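Local coordinates for protein 3-oxoadipate enol-lactonase (Burkholderia xenovorans, PDB 2XUA) that probably hydrolyses the enol-lactone of 3-oxoadipate, a step of catechol breakdown, and binds the product analogue laevulinic acid under a helical cap, at residues Ala110-Ala114 with Glu201-Val207; Arg57-Arg61 with Gln77-Val82. All blocks are in the same frame, centred on the assembly; numbering follows the deposited sequence.

Contact 1: Ala110-Ala114 with Glu201-Val207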
loop_
_atom_site.group_PDB
_atom_site.type_symbol
_atom_site.label_atom_id
_atom_site.label_comp_id
_atom_site.label_asym_id
_atom_site.label_seq_id
_atom_site.Cartn_x
_atom_site.Cartn_y
_atom_site.Cartn_z
ATOM N N ALA B 110 24.246 13.497 -0.192
ATOM C CA ALA B 110 24.778 14.658 0.489
ATOM C C ALA B 110 26.295 14.854 0.322
ATOM O O ALA B 110 26.743 15.991 0.410
ATOM C CB ALA B 110 24.419 14.675 1.974
ATOM N N ALA B 111 27.042 13.750 0.157
ATOM C CA ALA B 111 28.500 13.767 0.016
ATOM C C ALA B 111 28.944 14.120 -1.400
ATOM O O ALA B 111 29.878 14.898 -1.602
ATOM C CB ALA B 111 29.071 12.365 0.411
ATOM N N ARG B 112 28.300 13.491 -2.372
ATOM C CA ARG B 112 28.710 13.573 -3.741
ATOM C C ARG B 112 27.811 14.580 -4.498
ATOM O O ARG B 112 28.127 14.906 -5.620
ATOM C CB ARG B 112 28.628 12.199 -4.418
ATOM C CG ARG B 112 29.362 11.038 -3.684
ATOM C CD ARG B 112 28.944 9.721 -4.257
ATOM N NE ARG B 112 29.629 8.627 -3.584
ATOM C CZ ARG B 112 29.628 7.351 -3.951
ATOM N NH1 ARG B 112 28.980 6.924 -5.027
ATOM N NH2 ARG B 112 30.316 6.484 -3.228
ATOM N N HIS B 113 26.705 15.047 -3.890
ATOM C CA HIS B 113 25.813 16.048 -4.567
ATOM C C HIS B 113 25.262 17.127 -3.652
ATOM O O HIS B 113 24.047 17.426 -3.670
ATOM C CB HIS B 113 24.692 15.350 -5.350
ATOM C CG HIS B 113 25.166 14.298 -6.312
ATOM N ND1 HIS B 113 25.384 12.981 -5.944
ATOM C CD2 HIS B 113 25.448 14.362 -7.638
ATOM C CE1 HIS B 113 25.786 12.290 -6.998
ATOM N NE2 HIS B 113 25.809 13.099 -8.044
ATOM N N ALA B 114 26.128 17.743 -2.847
ATOM C CA ALA B 114 25.716 18.779 -1.914
ATOM C C ALA B 114 24.860 19.890 -2.565
ATOM O O ALA B 114 23.993 20.490 -1.919
ATOM C CB ALA B 114 26.898 19.374 -1.268
ATOM N N GLU B 201 33.575 8.834 3.153
ATOM C CA GLU B 201 32.919 9.998 2.542
ATOM C C GLU B 201 32.075 10.868 3.486
ATOM O O GLU B 201 31.735 12.009 3.151
ATOM C CB GLU B 201 32.008 9.535 1.385
ATOM C CG GLU B 201 32.739 9.075 0.136
ATOM C CD GLU B 201 31.807 8.717 -1.006
ATOM O OE1 GLU B 201 31.063 9.623 -1.488
ATOM O OE2 GLU B 201 31.832 7.522 -1.431
ATOM N N ALA B 202 31.667 10.331 4.631
ATOM C CA ALA B 202 30.716 11.049 5.486
ATOM C C ALA B 202 31.336 12.300 6.057
ATOM O O ALA B 202 30.690 13.341 6.075
ATOM C CB ALA B 202 30.182 10.169 6.585
ATOM N N PRO B 203 32.595 12.209 6.559
ATOM C CA PRO B 203 33.154 13.452 7.071
ATOM C C PRO B 203 33.177 14.596 6.084
ATOM O O PRO B 203 33.306 15.716 6.508
ATOM C CB PRO B 203 34.577 13.043 7.460
ATOM C CG PRO B 203 34.382 11.726 7.994
ATOM C CD PRO B 203 33.417 11.065 7.009
ATOM N N GLY B 204 33.005 14.300 4.795
ATOM C CA GLY B 204 32.985 15.298 3.707
ATOM C C GLY B 204 31.682 16.051 3.428
ATOM O O GLY B 204 31.660 16.948 2.563
ATOM N N ILE B 205 30.601 15.686 4.150
ATOM C CA ILE B 205 29.264 16.255 3.960
ATOM C C ILE B 205 29.137 17.696 4.434
ATOM O O ILE B 205 29.409 18.010 5.586
ATOM C CB ILE B 205 28.197 15.385 4.697
ATOM C CG1 ILE B 205 28.072 14.019 3.996
ATOM C CG2 ILE B 205 26.875 16.174 4.847
ATOM C CD1 ILE B 205 27.235 12.983 4.678
ATOM N N LYS B 206 28.652 18.560 3.546
ATOM C CA LYS B 206 28.624 19.998 3.821
ATOM C C LYS B 206 27.283 20.605 4.184
ATOM O O LYS B 206 27.220 21.811 4.334
ATOM C CB LYS B 206 29.222 20.755 2.627
ATOM C CG LYS B 206 30.602 20.272 2.258
ATOM C CD LYS B 206 31.704 21.282 2.669
ATOM C CE LYS B 206 33.146 20.820 2.249
ATOM N NZ LYS B 206 33.690 19.620 3.014
ATOM N N VAL B 207 26.217 19.804 4.355
ATOM C CA VAL B 207 24.837 20.359 4.563
ATOM C C VAL B 207 24.316 20.000 5.950
ATOM O O VAL B 207 24.849 19.050 6.575
ATOM C CB VAL B 207 23.862 19.891 3.429
ATOM C CG1 VAL B 207 24.559 19.953 2.087
ATOM C CG2 VAL B 207 23.481 18.504 3.640
HETATM O O HOH W 1 29.074 17.516 0.812
HETATM O O HOH W 2 31.742 15.459 0.487
#
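Arg112 and Glu201 reach for each other across the end of helix 101-112, and their pairing shows how a side-on salt bridge can tie a loop to a helix. From CB the arginine chain leaves beside its own backbone N, CG anti to the carbonyl carbon (chi1 -52°), and runs extended to NE. CG and CD pass along one carboxylate oxygen, CG lying 3.1 Å from Glu201 OE1. That same oxygen receives NE: Arg112 NE to Glu201 OE1 is 2.7 Å and nearly straight at 167°. At the tip NH2 takes the second oxygen, with Arg112 NH2 to Glu201 OE2 at 2.6 Å, while NH1 turns to another acid, Glu76. Both oxygens of Glu201 offer their syn lone pairs, and the guanidinium and carboxylate planes lie only 9° apart, so the two bonds resist rotation of either group. The acid ends of Glu201 and Glu76 probably both stabilise the positive charge.

In the alpha/beta hydrolase fold, helix 101-112 follows strand 94-99 through a turn with the pattern of the nucleophile elbow; this contact lies at the helix's far end, where the chain leading into strand 209-214 passes by. Behind the salt bridge the surfaces are small and apolar. Ala111 CB sits 4.1 Å from Ile205 CG1, and Ala110 CB meets Ile205 CG2 at the same separation. Further along, Ala114 CB touches Val207 CG1. Two waters bridge the backbones: one accepts from Lys206 N (3.0 Å from the water O) and lies within bonding distance of Ala110 O and Gly204 O, the other lies within bonding distance of Ala111 O and, weakly, Gly204 O.

Contact 2: Arg57-Arg61 with Gln77-Val82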
loop_
_atom_site.group_PDB
_atom_site.type_symbol
_atom_site.label_atom_id
_atom_site.label_comp_id
_atom_site.label_asym_id
_atom_site.label_seq_id
_atom_site.Cartn_x
_atom_site.Cartn_y
_atom_site.Cartn_z
ATOM N N ARG B 57 7.927 10.936 -3.340
ATOM C CA ARG B 57 8.246 9.555 -2.937
ATOM C C ARG B 57 8.436 8.717 -4.178
ATOM O O ARG B 57 7.885 9.051 -5.258
ATOM C CB ARG B 57 7.073 8.959 -2.149
ATOM C CG ARG B 57 6.968 9.544 -0.757
ATOM C CD ARG B 57 5.725 8.881 -0.089
ATOM N NE ARG B 57 4.502 9.529 -0.567
ATOM C CZ ARG B 57 3.253 9.003 -0.486
ATOM N NH1 ARG B 57 3.049 7.793 -0.018
ATOM N NH2 ARG B 57 2.183 9.703 -0.863
ATOM N N TYR B 58 9.143 7.593 -4.051
ATOM C CA TYR B 58 9.337 6.753 -5.199
ATOM C C TYR B 58 9.611 5.329 -4.721
ATOM O O TYR B 58 9.966 5.109 -3.564
ATOM C CB TYR B 58 10.494 7.320 -6.087
ATOM C CG TYR B 58 11.856 7.144 -5.479
ATOM C CD1 TYR B 58 12.721 6.120 -5.916
ATOM C CD2 TYR B 58 12.315 8.009 -4.501
ATOM C CE1 TYR B 58 13.998 5.934 -5.308
ATOM C CE2 TYR B 58 13.574 7.842 -3.901
ATOM C CZ TYR B 58 14.384 6.788 -4.300
ATOM O OH TYR B 58 15.610 6.642 -3.723
ATOM N N ASP B 59 9.389 4.376 -5.608
ATOM C CA ASP B 59 9.777 2.992 -5.360
ATOM C C ASP B 59 11.199 2.815 -5.868
ATOM O O ASP B 59 11.486 2.953 -7.073
ATOM C CB ASP B 59 8.805 2.027 -6.028
ATOM C CG ASP B 59 7.469 1.932 -5.265
ATOM O OD1 ASP B 59 7.408 2.424 -4.151
ATOM O OD2 ASP B 59 6.474 1.364 -5.746
ATOM N N THR B 60 12.085 2.488 -4.939
ATOM C CA THR B 60 13.493 2.219 -5.310
ATOM C C THR B 60 13.531 1.127 -6.384
ATOM O O THR B 60 12.680 0.252 -6.426
ATOM C CB THR B 60 14.236 1.757 -4.034
ATOM O OG1 THR B 60 14.159 2.785 -3.031
ATOM C CG2 THR B 60 15.761 1.453 -4.332
ATOM N N ARG B 61 14.517 1.139 -7.273
ATOM C CA ARG B 61 14.599 0.054 -8.259
ATOM C C ARG B 61 14.540 -1.313 -7.545
ATOM O O ARG B 61 15.015 -1.477 -6.427
ATOM C CB ARG B 61 15.915 0.142 -9.079
ATOM C CG ARG B 61 17.151 0.198 -8.238
ATOM C CD ARG B 61 18.383 -0.127 -9.204
ATOM N NE ARG B 61 18.567 0.975 -10.166
ATOM C CZ ARG B 61 19.188 0.884 -11.346
ATOM N NH1 ARG B 61 19.714 -0.273 -11.751
ATOM N NH2 ARG B 61 19.314 1.969 -12.107
ATOM N N GLN B 77 24.045 3.478 -8.787
ATOM C CA GLN B 77 22.808 3.392 -9.523
ATOM C C GLN B 77 21.700 4.046 -8.645
ATOM O O GLN B 77 20.851 4.822 -9.123
ATOM C CB GLN B 77 22.417 1.963 -9.851
ATOM C CG GLN B 77 23.072 1.398 -11.151
ATOM C CD GLN B 77 22.999 -0.102 -11.170
ATOM O OE1 GLN B 77 22.950 -0.720 -10.108
ATOM N NE2 GLN B 77 22.964 -0.704 -12.371
ATOM N N LEU B 78 21.727 3.729 -7.367
ATOM C CA LEU B 78 20.689 4.225 -6.458
ATOM C C LEU B 78 20.709 5.729 -6.319
ATOM O O LEU B 78 19.654 6.363 -6.225
ATOM C CB LEU B 78 20.751 3.524 -5.092
ATOM C CG LEU B 78 20.633 1.992 -5.057
ATOM C CD1 LEU B 78 20.958 1.576 -3.648
ATOM C CD2 LEU B 78 19.236 1.457 -5.453
ATOM N N THR B 79 21.886 6.313 -6.283
ATOM C CA THR B 79 22.006 7.742 -6.184
ATOM C C THR B 79 21.512 8.386 -7.502
ATOM O O THR B 79 20.780 9.392 -7.477
ATOM C CB THR B 79 23.445 8.136 -5.863
ATOM O OG1 THR B 79 23.828 7.574 -4.605
ATOM C CG2 THR B 79 23.587 9.652 -5.656
ATOM N N GLY B 80 21.906 7.796 -8.628
ATOM C CA GLY B 80 21.586 8.311 -9.941
ATOM C C GLY B 80 20.101 8.190 -10.260
ATOM O O GLY B 80 19.533 8.978 -11.035
ATOM N N ASP B 81 19.472 7.194 -9.644
ATOM C CA ASP B 81 18.048 7.062 -9.719
ATOM C C ASP B 81 17.372 8.318 -9.131
ATOM O O ASP B 81 16.465 8.843 -9.763
ATOM C CB ASP B 81 17.599 5.793 -9.008
ATOM C CG ASP B 81 17.909 4.557 -9.806
ATOM O OD1 ASP B 81 18.415 4.656 -10.971
ATOM O OD2 ASP B 81 17.600 3.473 -9.318
ATOM N N VAL B 82 17.810 8.777 -7.962
ATOM C CA VAL B 82 17.186 9.945 -7.249
ATOM C C VAL B 82 17.420 11.130 -8.130
ATOM O O VAL B 82 16.483 11.824 -8.516
ATOM C CB VAL B 82 17.797 10.219 -5.847
ATOM C CG1 VAL B 82 17.201 11.544 -5.214
ATOM C CG2 VAL B 82 17.517 9.048 -4.886
HETATM O O HOH W 3 17.318 5.128 -4.962
HETATM O O HOH W 4 16.080 3.379 -7.066
#
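Strand 54-58 ends at Tyr58 and its continuation passes beside helix 75-88, the backbones approaching to 7.6 Å between Thr60 CA and Leu78 CA. Across this gap Arg61 grips Asp81 side-on. Its bend at chi3 (68°) turns the guanidinium so that Arg61 NE meets Asp81 OD2 at 2.8 Å and Arg61 NH2 meets Asp81 OD1 at 3.1 Å, both bonds almost straight and the two planes 16° apart. Gln77 CB lies over one face of the guanidinium, 3.7 Å above its centre, while the glutamine's OE1 bonds to Thr74 N. A water accepts from Arg61 N and donates to Asp81 OD2, and Asn10 also bonds to OD1, so the buried carboxylate has several partners. Leu78 CD2 fits against both Thr60 CG2 and Arg61 CG, 3.7 Å from each; the side chain of Thr60 lies about 10 Å from the bound laevulinic acid. Further along the helix, Val82 CG2 approaches Tyr58 OH at 3.3 Å; that hydroxyl is bonded to Ser32 OG and, through a second water, linked to Leu78 O. All this belongs to the beta-alpha-beta crossover from strand 54-58 through helix 75-88 to strand 94-99, characteristic of the alpha/beta hydrolase fold.

How the contacts relate
Both contacts use a side-on arginine-carboxylate pair, yet they differ in setting. Contact 2 is buried, its centre about 10 Å from the centre of the chain, and joins a strand end to helix 75-88; contact 1 is only partly buried, its centre about 17 Å from the centre of the chain, and joins the end of helix 101-112 to a loop. They touch where His113, just past the end of helix 101-112, packs its CE1 3.7 Å from Thr79 CG2 of helix 75-88. Contact 1 adds alanines against branched aliphatics and backbone-bridging waters, whereas contact 2 lays a leucine and a glutamine stem against the arginine and has a separate tyrosine-valine pair, with each water linking a backbone atom to a side-chain oxygen.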